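Local coordinates for protein phosphoribosylaminoimidazole carboxylase, ATPase subunit (Thermus thermophilus, PDB 3AW8) that probably catalyses the ATP-dependent carboxylation of 5-aminoimidazole ribonucleotide with bicarbonate to N5-carboxyaminoimidazole ribonucleotide, a step of purine biosynthesis, at residues 175-181 and 245-251; 239-243 and 281-286; 318-324 and 337-343. One frame throughout, in Å; residues are numbered along the deposited sequence.

Contact 1: 175-181 and 245-251. With AMP (adenosine monophosphate), chain C.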
loop_
_atom_site.group_PDB
_atom_site.type_symbol
_atom_site.label_atom_id
_atom_site.label_comp_id
_atom_site.label_asym_id
_atom_site.label_seq_id
_atom_site.Cartn_x
_atom_site.Cartn_y
_atom_site.Cartn_z
ATOM N N VAL A 175 -14.202 -35.899 -2.180
ATOM C CA VAL A 175 -12.983 -36.089 -2.951
ATOM C C VAL A 175 -11.745 -36.050 -2.056
ATOM O O VAL A 175 -11.543 -35.107 -1.288
ATOM C CB VAL A 175 -12.862 -35.026 -4.079
ATOM C CG1 VAL A 175 -12.896 -33.631 -3.490
ATOM C CG2 VAL A 175 -11.584 -35.248 -4.872
ATOM N N PRO A 176 -10.912 -37.100 -2.126
ATOM C CA PRO A 176 -9.688 -37.187 -1.325
ATOM C C PRO A 176 -8.593 -36.414 -2.057
ATOM O O PRO A 176 -7.898 -36.963 -2.914
ATOM C CB PRO A 176 -9.422 -38.683 -1.290
ATOM C CG PRO A 176 -9.803 -39.090 -2.696
ATOM C CD PRO A 176 -11.095 -38.319 -2.941
ATOM N N PHE A 177 -8.454 -35.134 -1.730
ATOM C CA PHE A 177 -7.463 -34.294 -2.391
ATOM C C PHE A 177 -6.125 -34.223 -1.664
ATOM O O PHE A 177 -6.047 -34.362 -0.438
ATOM C CB PHE A 177 -8.035 -32.879 -2.587
ATOM C CG PHE A 177 -8.423 -32.193 -1.304
ATOM C CD1 PHE A 177 -7.463 -31.562 -0.515
ATOM C CD2 PHE A 177 -9.741 -32.213 -0.859
ATOM C CE1 PHE A 177 -7.812 -30.964 0.697
ATOM C CE2 PHE A 177 -10.101 -31.619 0.354
ATOM C CZ PHE A 177 -9.135 -30.994 1.133
ATOM N N ASP A 178 -5.069 -34.019 -2.445
ATOM C CA ASP A 178 -3.719 -33.893 -1.915
ATOM C C ASP A 178 -3.700 -32.566 -1.170
ATOM O O ASP A 178 -3.143 -32.447 -0.076
ATOM C CB ASP A 178 -2.707 -33.857 -3.065
ATOM C CG ASP A 178 -2.668 -35.160 -3.857
ATOM O OD1 ASP A 178 -2.264 -35.120 -5.045
ATOM O OD2 ASP A 178 -3.028 -36.218 -3.292
ATOM N N ARG A 179 -4.329 -31.569 -1.783
ATOM C CA ARG A 179 -4.425 -30.238 -1.203
ATOM C C ARG A 179 -5.454 -29.414 -1.964
ATOM O O ARG A 179 -5.990 -29.845 -2.991
ATOM C CB ARG A 179 -3.077 -29.521 -1.271
ATOM C CG ARG A 179 -2.617 -29.232 -2.691
ATOM C CD ARG A 179 -1.285 -28.508 -2.714
ATOM N NE ARG A 179 -0.781 -28.401 -4.077
ATOM C CZ ARG A 179 0.375 -27.834 -4.404
ATOM N NH1 ARG A 179 0.752 -27.782 -5.679
ATOM N NH2 ARG A 179 1.151 -27.321 -3.456
ATOM N N GLU A 180 -5.726 -28.226 -1.437
ATOM C CA GLU A 180 -6.651 -27.300 -2.055
ATOM C C GLU A 180 -5.802 -26.164 -2.600
ATOM O O GLU A 180 -4.840 -25.738 -1.963
ATOM C CB GLU A 180 -7.653 -26.776 -1.023
ATOM C CG GLU A 180 -8.823 -27.718 -0.790
ATOM C CD GLU A 180 -9.797 -27.212 0.254
ATOM O OE1 GLU A 180 -9.543 -27.423 1.462
ATOM O OE2 GLU A 180 -10.816 -26.594 -0.131
ATOM N N VAL A 181 -6.127 -25.702 -3.798
ATOM C CA VAL A 181 -5.387 -24.604 -4.392
ATOM C C VAL A 181 -6.370 -23.667 -5.071
ATOM O O VAL A 181 -7.528 -24.018 -5.282
ATOM C CB VAL A 181 -4.329 -25.108 -5.423
ATOM C CG1 VAL A 181 -3.319 -26.011 -4.725
ATOM C CG2 VAL A 181 -5.002 -25.836 -6.581
ATOM N N LEU A 245 -10.755 -18.705 -8.724
ATOM C CA LEU A 245 -11.149 -20.087 -8.951
ATOM C C LEU A 245 -10.452 -21.016 -7.963
ATOM O O LEU A 245 -9.226 -21.031 -7.867
ATOM C CB LEU A 245 -10.789 -20.490 -10.382
ATOM C CG LEU A 245 -11.902 -20.573 -11.432
ATOM C CD1 LEU A 245 -12.991 -19.555 -11.139
ATOM C CD2 LEU A 245 -11.297 -20.374 -12.824
ATOM N N GLU A 246 -11.244 -21.781 -7.225
ATOM C CA GLU A 246 -10.714 -22.728 -6.257
ATOM C C GLU A 246 -10.842 -24.154 -6.779
ATOM O O GLU A 246 -11.911 -24.563 -7.222
ATOM C CB GLU A 246 -11.459 -22.600 -4.932
ATOM C CG GLU A 246 -10.981 -21.445 -4.085
ATOM C CD GLU A 246 -11.611 -21.436 -2.707
ATOM O OE1 GLU A 246 -12.763 -20.970 -2.588
ATOM O OE2 GLU A 246 -10.956 -21.907 -1.746
ATOM N N PHE A 247 -9.749 -24.908 -6.735
ATOM C CA PHE A 247 -9.769 -26.294 -7.196
ATOM C C PHE A 247 -9.284 -27.251 -6.112
ATOM O O PHE A 247 -8.739 -26.837 -5.088
ATOM C CB PHE A 247 -8.867 -26.494 -8.422
ATOM C CG PHE A 247 -9.229 -25.645 -9.599
ATOM C CD1 PHE A 247 -8.750 -24.345 -9.707
ATOM C CD2 PHE A 247 -10.031 -26.150 -10.615
ATOM C CE1 PHE A 247 -9.062 -23.559 -10.815
ATOM C CE2 PHE A 247 -10.351 -25.375 -11.727
ATOM C CZ PHE A 247 -9.866 -24.079 -11.829
ATOM N N PHE A 248 -9.515 -28.538 -6.350
ATOM C CA PHE A 248 -9.048 -29.593 -5.465
ATOM C C PHE A 248 -7.929 -30.213 -6.284
ATOM O O PHE A 248 -8.108 -30.444 -7.481
ATOM C CB PHE A 248 -10.122 -30.654 -5.242
ATOM C CG PHE A 248 -11.196 -30.241 -4.297
ATOM C CD1 PHE A 248 -10.882 -29.821 -3.014
ATOM C CD2 PHE A 248 -12.530 -30.295 -4.679
ATOM C CE1 PHE A 248 -11.889 -29.458 -2.117
ATOM C CE2 PHE A 248 -13.543 -29.935 -3.789
ATOM C CZ PHE A 248 -13.220 -29.516 -2.507
ATOM N N GLN A 249 -6.774 -30.458 -5.673
ATOM C CA GLN A 249 -5.680 -31.075 -6.418
ATOM C C GLN A 249 -5.545 -32.538 -6.022
ATOM O O GLN A 249 -5.201 -32.859 -4.882
ATOM C CB GLN A 249 -4.344 -30.365 -6.168
ATOM C CG GLN A 249 -3.274 -30.771 -7.184
ATOM C CD GLN A 249 -1.867 -30.310 -6.820
ATOM O OE1 GLN A 249 -1.646 -29.151 -6.469
ATOM N NE2 GLN A 249 -0.905 -31.222 -6.921
ATOM N N VAL A 250 -5.846 -33.423 -6.966
ATOM C CA VAL A 250 -5.732 -34.859 -6.742
ATOM C C VAL A 250 -4.705 -35.328 -7.767
ATOM O O VAL A 250 -4.978 -35.352 -8.973
ATOM C CB VAL A 250 -7.079 -35.591 -6.977
ATOM C CG1 VAL A 250 -6.999 -37.012 -6.433
ATOM C CG2 VAL A 250 -8.210 -34.839 -6.304
ATOM N N GLY A 251 -3.516 -35.668 -7.282
ATOM C CA GLY A 251 -2.452 -36.095 -8.168
ATOM C C GLY A 251 -1.978 -34.924 -9.006
ATOM O O GLY A 251 -1.270 -34.042 -8.518
HETATM P P AMP C . -17.355 -24.428 1.141
HETATM O O1P AMP C . -16.643 -23.140 0.921
HETATM O O2P AMP C . -17.269 -25.327 -0.200
HETATM O O3P AMP C . -18.897 -24.133 1.498
HETATM O "O5'" AMP C . -16.675 -25.228 2.383
HETATM C "C5'" AMP C . -15.308 -25.528 2.045
HETATM C "C4'" AMP C . -14.727 -26.523 3.068
HETATM O "O4'" AMP C . -15.406 -27.820 2.999
HETATM C "C3'" AMP C . -13.229 -26.782 2.820
HETATM O "O3'" AMP C . -12.516 -26.818 4.063
HETATM C "C2'" AMP C . -13.178 -28.122 2.073
HETATM O "O2'" AMP C . -12.033 -28.891 2.467
HETATM C "C1'" AMP C . -14.508 -28.827 2.423
HETATM N N9 AMP C . -15.115 -29.432 1.211
HETATM C C8 AMP C . -16.004 -28.834 0.352
HETATM N N7 AMP C . -16.334 -29.651 -0.606
HETATM C C5 AMP C . -15.690 -30.823 -0.436
HETATM C C6 AMP C . -15.649 -32.058 -1.138
HETATM N N6 AMP C . -16.401 -32.240 -2.287
HETATM N N1 AMP C . -14.862 -33.051 -0.664
HETATM C C2 AMP C . -14.126 -32.895 0.446
HETATM N N3 AMP C . -14.138 -31.750 1.135
HETATM C C4 AMP C . -14.893 -30.702 0.737
HETATM O O HOH W 1 -10.431 -25.801 -3.144
#
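Two nitrogens of Arg179 grip one oxygen, Gln249 OE1: NE at 2.7 Å and NH1 at 2.9 Å. The grip spans a classic beta bulge in two antiparallel strands of the ATP-grasp domain, Asp178 and Arg179 both facing Gln249. The oxygen lies in the guanidinium plane, and the amide is turned 75° to that plane; NH1 meets a lone pair of OE1 in the carbonyl plane, while NE comes from above it. Arg179 NH2 makes a salt bridge with Glu200 and a hydrogen bond to Pro216 O. Asp178 N donates to Gln249 O, whereas the bond from Arg179 N to the same oxygen is weak. Asp178 OD1 takes the N-H of Gly251.

The side of the sheet with Glu180 and Phe248 lines the AMP pocket. Phe248 has Val175 CG1 over one face, 3.8 Å from the ring centroid, and brings CZ to within 3.5 Å of C5 of AMP. Phe177 lies nearly parallel to Phe248 but slid well aside. Val175 N donates to AMP N1 at 3.3 Å. Glu180, its chain extended beyond CG, takes the ribose O2' hydroxyl on OE1, 3.1 Å away, while a water bridges Glu180 OE2 to Phe247 O.

Contact 2: 239-243 and 281-286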
loop_
_atom_site.group_PDB
_atom_site.type_symbol
_atom_site.label_atom_id
_atom_site.label_comp_id
_atom_site.label_asym_id
_atom_site.label_seq_id
_atom_site.Cartn_x
_atom_site.Cartn_y
_atom_site.Cartn_z
ATOM N N TYR A 239 -16.061 -11.685 -18.463
ATOM C CA TYR A 239 -15.588 -11.239 -17.171
ATOM C C TYR A 239 -14.665 -10.037 -17.259
ATOM O O TYR A 239 -13.815 -9.945 -18.145
ATOM C CB TYR A 239 -14.852 -12.382 -16.464
ATOM C CG TYR A 239 -14.850 -12.253 -14.958
ATOM C CD1 TYR A 239 -15.905 -12.752 -14.199
ATOM C CD2 TYR A 239 -13.813 -11.598 -14.294
ATOM C CE1 TYR A 239 -15.929 -12.605 -12.819
ATOM C CE2 TYR A 239 -13.829 -11.442 -12.910
ATOM C CZ TYR A 239 -14.888 -11.950 -12.181
ATOM O OH TYR A 239 -14.901 -11.832 -10.818
ATOM N N VAL A 240 -14.853 -9.114 -16.327
ATOM C CA VAL A 240 -14.022 -7.927 -16.239
ATOM C C VAL A 240 -13.704 -7.763 -14.768
ATOM O O VAL A 240 -14.605 -7.635 -13.933
ATOM C CB VAL A 240 -14.742 -6.671 -16.737
ATOM C CG1 VAL A 240 -13.801 -5.483 -16.665
ATOM C CG2 VAL A 240 -15.232 -6.889 -18.163
ATOM N N GLY A 241 -12.417 -7.791 -14.457
ATOM C CA GLY A 241 -11.989 -7.662 -13.079
ATOM C C GLY A 241 -11.242 -8.900 -12.643
ATOM O O GLY A 241 -10.678 -9.628 -13.467
ATOM N N VAL A 242 -11.228 -9.142 -11.341
ATOM C CA VAL A 242 -10.540 -10.304 -10.815
ATOM C C VAL A 242 -11.512 -11.428 -10.505
ATOM O O VAL A 242 -12.570 -11.219 -9.915
ATOM C CB VAL A 242 -9.727 -9.936 -9.566
ATOM C CG1 VAL A 242 -9.262 -11.198 -8.833
ATOM C CG2 VAL A 242 -8.531 -9.092 -9.990
ATOM N N LEU A 243 -11.134 -12.627 -10.924
ATOM C CA LEU A 243 -11.943 -13.818 -10.734
ATOM C C LEU A 243 -11.111 -14.820 -9.927
ATOM O O LEU A 243 -9.930 -15.016 -10.205
ATOM C CB LEU A 243 -12.316 -14.361 -12.121
ATOM C CG LEU A 243 -13.235 -15.557 -12.357
ATOM C CD1 LEU A 243 -12.404 -16.802 -12.477
ATOM C CD2 LEU A 243 -14.261 -15.662 -11.250
ATOM N N ASN A 281 -5.041 -4.631 -9.513
ATOM C CA ASN A 281 -5.383 -5.205 -10.811
ATOM C C ASN A 281 -6.882 -5.214 -11.083
ATOM O O ASN A 281 -7.316 -4.969 -12.217
ATOM C CB ASN A 281 -4.817 -6.622 -10.935
ATOM C CG ASN A 281 -3.647 -6.693 -11.900
ATOM O OD1 ASN A 281 -2.876 -7.652 -11.891
ATOM N ND2 ASN A 281 -3.516 -5.677 -12.744
ATOM N N HIS A 282 -7.671 -5.494 -10.051
ATOM C CA HIS A 282 -9.112 -5.509 -10.215
ATOM C C HIS A 282 -9.521 -4.123 -10.667
ATOM O O HIS A 282 -10.322 -3.966 -11.586
ATOM C CB HIS A 282 -9.813 -5.835 -8.901
ATOM C CG HIS A 282 -11.308 -5.858 -9.009
ATOM N ND1 HIS A 282 -12.001 -6.932 -9.522
ATOM C CD2 HIS A 282 -12.239 -4.927 -8.690
ATOM C CE1 HIS A 282 -13.294 -6.664 -9.512
ATOM N NE2 HIS A 282 -13.466 -5.454 -9.014
ATOM N N LEU A 283 -8.950 -3.121 -10.007
ATOM C CA LEU A 283 -9.234 -1.729 -10.309
ATOM C C LEU A 283 -8.790 -1.387 -11.729
ATOM O O LEU A 283 -9.529 -0.743 -12.479
ATOM C CB LEU A 283 -8.521 -0.823 -9.292
ATOM C CG LEU A 283 -9.318 -0.080 -8.206
ATOM C CD1 LEU A 283 -10.591 -0.814 -7.846
ATOM C CD2 LEU A 283 -8.422 0.092 -6.981
ATOM N N ARG A 284 -7.590 -1.817 -12.098
ATOM C CA ARG A 284 -7.081 -1.537 -13.433
ATOM C C ARG A 284 -7.985 -2.185 -14.478
ATOM O O ARG A 284 -8.318 -1.567 -15.496
ATOM C CB ARG A 284 -5.628 -2.026 -13.559
ATOM C CG ARG A 284 -4.667 -1.143 -12.767
ATOM C CD ARG A 284 -3.320 -1.789 -12.454
ATOM N NE ARG A 284 -2.379 -1.707 -13.566
ATOM C CZ ARG A 284 -1.055 -1.726 -13.438
ATOM N NH1 ARG A 284 -0.488 -1.819 -12.242
ATOM N NH2 ARG A 284 -0.294 -1.665 -14.517
ATOM N N ALA A 285 -8.407 -3.414 -14.202
ATOM C CA ALA A 285 -9.288 -4.137 -15.105
ATOM C C ALA A 285 -10.594 -3.393 -15.356
ATOM O O ALA A 285 -10.870 -2.989 -16.483
ATOM C CB ALA A 285 -9.588 -5.513 -14.553
ATOM N N VAL A 286 -11.394 -3.196 -14.313
ATOM C CA VAL A 286 -12.683 -2.531 -14.475
ATOM C C VAL A 286 -12.568 -1.108 -14.995
ATOM O O VAL A 286 -13.560 -0.514 -15.428
ATOM C CB VAL A 286 -13.488 -2.500 -13.147
ATOM C CG1 VAL A 286 -13.578 -3.902 -12.559
ATOM C CG2 VAL A 286 -12.854 -1.522 -12.162
#
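His282 reaches from helix 278-287 to Val242 and Gly241 at the start of strand 241-250. Its CB packs against Val242 CG2 at 3.7 Å. CG anti to the backbone N (chi1 180°) brings ND1 up to the backbone N-H of Val242, which it accepts at 3.0 Å from Val242 N. That donor sits near the ring's edge, tilted 17° from its plane, and the N-H points at ND1 with an angle of 159°. ND1 and CE1 also run close to Gly241 CA, 3.6 Å from ND1. On the far side of the imidazole, NE2 is hydrogen-bonded to Thr64 OG1, so the ring is held at both nitrogens and ND1, as the acceptor, carries no proton in this bond.

Next to the histidine, Ala285 CB drops onto Gly241 CA at 3.5 Å, where the bare glycine lets helix and strand come near. Val286 CG1 lies over one face of the imidazole, and Val240 CG1 meets Val286 CA at 3.8 Å. All the residues that touch are buried. Helix 278-287 thus packs at the start of an inner strand of the large antiparallel sheet that contains the ATP-grasp strands, and His282 links it through Thr64 to strand 62-65 of the N-terminal, Rossmann-like preATP-grasp domain.

Contact 3: 318-324 and 337-343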
loop_
_atom_site.group_PDB
_atom_site.type_symbol
_atom_site.label_atom_id
_atom_site.label_comp_id
_atom_site.label_asym_id
_atom_site.label_seq_id
_atom_site.Cartn_x
_atom_site.Cartn_y
_atom_site.Cartn_z
ATOM N N VAL A 318 8.842 -9.836 13.804
ATOM C CA VAL A 318 9.211 -10.785 12.756
ATOM C C VAL A 318 9.425 -9.989 11.473
ATOM O O VAL A 318 8.542 -9.240 11.054
ATOM C CB VAL A 318 8.091 -11.811 12.502
ATOM C CG1 VAL A 318 8.561 -12.849 11.509
ATOM C CG2 VAL A 318 7.663 -12.456 13.802
ATOM N N GLU A 319 10.585 -10.130 10.848
ATOM C CA GLU A 319 10.825 -9.376 9.630
ATOM C C GLU A 319 10.209 -10.094 8.457
ATOM O O GLU A 319 10.096 -11.324 8.455
ATOM C CB GLU A 319 12.323 -9.149 9.395
ATOM C CG GLU A 319 13.196 -10.385 9.480
ATOM C CD GLU A 319 14.646 -10.075 9.137
ATOM O OE1 GLU A 319 15.200 -9.110 9.714
ATOM O OE2 GLU A 319 15.233 -10.793 8.294
ATOM N N GLY A 320 9.807 -9.313 7.459
ATOM C CA GLY A 320 9.170 -9.880 6.288
ATOM C C GLY A 320 7.702 -10.078 6.601
ATOM O O GLY A 320 6.922 -10.511 5.756
ATOM N N ALA A 321 7.331 -9.754 7.835
ATOM C CA ALA A 321 5.960 -9.886 8.284
ATOM C C ALA A 321 5.220 -8.571 8.049
ATOM O O ALA A 321 5.661 -7.516 8.510
ATOM C CB ALA A 321 5.930 -10.251 9.774
ATOM N N HIS A 322 4.109 -8.631 7.318
ATOM C CA HIS A 322 3.313 -7.432 7.050
ATOM C C HIS A 322 1.931 -7.581 7.663
ATOM O O HIS A 322 1.114 -8.384 7.208
ATOM C CB HIS A 322 3.201 -7.177 5.549
ATOM C CG HIS A 322 4.518 -6.932 4.884
ATOM N ND1 HIS A 322 5.294 -7.947 4.368
ATOM C CD2 HIS A 322 5.205 -5.786 4.663
ATOM C CE1 HIS A 322 6.398 -7.438 3.851
ATOM N NE2 HIS A 322 6.369 -6.128 4.017
ATOM N N LEU A 323 1.686 -6.812 8.714
ATOM C CA LEU A 323 0.416 -6.869 9.412
ATOM C C LEU A 323 -0.687 -6.075 8.693
ATOM O O LEU A 323 -0.432 -5.022 8.092
ATOM C CB LEU A 323 0.594 -6.332 10.834
ATOM C CG LEU A 323 -0.676 -6.357 11.682
ATOM C CD1 LEU A 323 -1.131 -7.798 11.827
ATOM C CD2 LEU A 323 -0.431 -5.711 13.048
ATOM N N HIS A 324 -1.910 -6.592 8.759
ATOM C CA HIS A 324 -3.061 -5.930 8.149
ATOM C C HIS A 324 -4.238 -6.102 9.092
ATOM O O HIS A 324 -4.807 -7.187 9.184
ATOM C CB HIS A 324 -3.389 -6.548 6.788
ATOM C CG HIS A 324 -2.466 -6.116 5.692
ATOM N ND1 HIS A 324 -2.716 -5.017 4.896
ATOM C CD2 HIS A 324 -1.269 -6.607 5.289
ATOM C CE1 HIS A 324 -1.713 -4.849 4.053
ATOM N NE2 HIS A 324 -0.820 -5.799 4.272
ATOM N N GLY A 337 -8.345 -9.545 10.306
ATOM C CA GLY A 337 -7.093 -9.095 9.734
ATOM C C GLY A 337 -6.348 -10.252 9.116
ATOM O O GLY A 337 -6.891 -11.341 8.960
ATOM N N HIS A 338 -5.107 -10.008 8.726
ATOM C CA HIS A 338 -4.272 -11.059 8.190
ATOM C C HIS A 338 -2.808 -10.605 8.265
ATOM O O HIS A 338 -2.520 -9.434 8.521
ATOM C CB HIS A 338 -4.681 -11.419 6.751
ATOM C CG HIS A 338 -4.214 -10.447 5.714
ATOM N ND1 HIS A 338 -4.974 -9.374 5.296
ATOM C CD2 HIS A 338 -3.067 -10.397 4.996
ATOM C CE1 HIS A 338 -4.317 -8.709 4.364
ATOM N NE2 HIS A 338 -3.157 -9.309 4.163
ATOM N N ILE A 339 -1.893 -11.546 8.065
ATOM C CA ILE A 339 -0.469 -11.258 8.108
ATOM C C ILE A 339 0.207 -11.896 6.912
ATOM O O ILE A 339 0.094 -13.097 6.706
ATOM C CB ILE A 339 0.197 -11.855 9.367
ATOM C CG1 ILE A 339 -0.436 -11.277 10.631
ATOM C CG2 ILE A 339 1.697 -11.584 9.334
ATOM C CD1 ILE A 339 0.031 -11.967 11.887
ATOM N N THR A 340 0.907 -11.101 6.117
ATOM C CA THR A 340 1.614 -11.668 4.988
ATOM C C THR A 340 3.104 -11.651 5.254
ATOM O O THR A 340 3.692 -10.603 5.509
ATOM C CB THR A 340 1.330 -10.926 3.688
ATOM O OG1 THR A 340 -0.013 -11.208 3.271
ATOM C CG2 THR A 340 2.307 -11.380 2.598
ATOM N N LEU A 341 3.695 -12.840 5.212
ATOM C CA LEU A 341 5.120 -13.030 5.428
ATOM C C LEU A 341 5.742 -13.236 4.065
ATOM O O LEU A 341 5.429 -14.199 3.367
ATOM C CB LEU A 341 5.351 -14.261 6.304
ATOM C CG LEU A 341 6.784 -14.665 6.662
ATOM C CD1 LEU A 341 7.495 -13.540 7.400
ATOM C CD2 LEU A 341 6.733 -15.916 7.526
ATOM N N ARG A 342 6.611 -12.317 3.673
ATOM C CA ARG A 342 7.265 -12.417 2.379
ATOM C C ARG A 342 8.777 -12.511 2.545
ATOM O O ARG A 342 9.437 -11.528 2.879
ATOM C CB ARG A 342 6.918 -11.199 1.524
ATOM C CG ARG A 342 7.238 -11.362 0.056
ATOM C CD ARG A 342 7.424 -10.013 -0.591
ATOM N NE ARG A 342 8.608 -9.353 -0.058
ATOM C CZ ARG A 342 9.851 -9.792 -0.240
ATOM N NH1 ARG A 342 10.072 -10.893 -0.947
ATOM N NH2 ARG A 342 10.879 -9.135 0.284
ATOM N N ARG A 343 9.316 -13.703 2.327
ATOM C CA ARG A 343 10.754 -13.928 2.423
ATOM C C ARG A 343 11.240 -14.295 1.024
ATOM O O ARG A 343 10.430 -14.442 0.105
ATOM C CB ARG A 343 11.060 -15.066 3.404
ATOM C CG ARG A 343 10.532 -14.860 4.823
ATOM C CD ARG A 343 10.827 -13.462 5.339
ATOM N NE ARG A 343 12.202 -13.066 5.056
ATOM C CZ ARG A 343 12.657 -11.816 5.117
ATOM N NH1 ARG A 343 11.851 -10.818 5.456
ATOM N NH2 ARG A 343 13.926 -11.562 4.826
#
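His324 and His338 sit as a cross-strand pair on one side of a beta hairpin, their rings within 3° of parallel but slid apart, centroids 4.5 Å from each other. The bump here is His324 CB, which rests over one face of the His338 imidazole, 3.7 Å from its centroid. His338 has CG between its backbone N and carbonyl carbon (chi1 77°), which folds the ring across toward its neighbour.

On the opposite side, Leu323 CD1 fits beside Ile339 CG1 at 3.7 Å. Further along, Leu341 CD1 fills the hollow at the type II turn from Val318 to Ala321, lying 3.5 Å from Gly320 O, with Val318 CG1 and Ala321 CB more loosely packed around it. Arg343, bent at chi2 and chi3, curls its guanidinium back so that the edge at NH1 meets Gly320 CA. Glu319 OE2 stands over the guanidinium face, a long ion pair in which no N-H points at the oxygen.

Paired backbone bonds join His322 with Thr340 and His324 with His338, and Arg342 N adds one to Gly320 O. Thr340 O, 2.7 Å from His322 N, also takes a weak bond from His322 ND1. His338 ND1 and His324 NE2 are bonded within the chain, to Tyr326 OH and Glu272. His322 NE2, by contrast, is hydrogen-bonded to the backbone O of Glu275 of the second subunit, and Arg342 NH2 forms a salt bridge with its carboxylate, so these two side chains serve the dimer contact while backbone bonding joins the strands.

From the N terminus, 175-181 is met first, and contact 1 closes when the chain returns at 245-251. Contact 2 opens inside that loop at 239-243 and closes beyond it at 281-286, so the two cross. They share strand 241-250: contact 2 pins its start to helix 278-287, and contact 1 pairs its far end with strand 179-187 beside the nucleotide, their centres about 25 Å apart. Contact 3 follows in series, closing the short hairpin of strands 321-325 and 335-343. That hairpin forms the other end of the same eight-stranded sheet, about 26 Å from contact 1 between centres, so one sheet links the ATP-grasp strands to the C-terminal region.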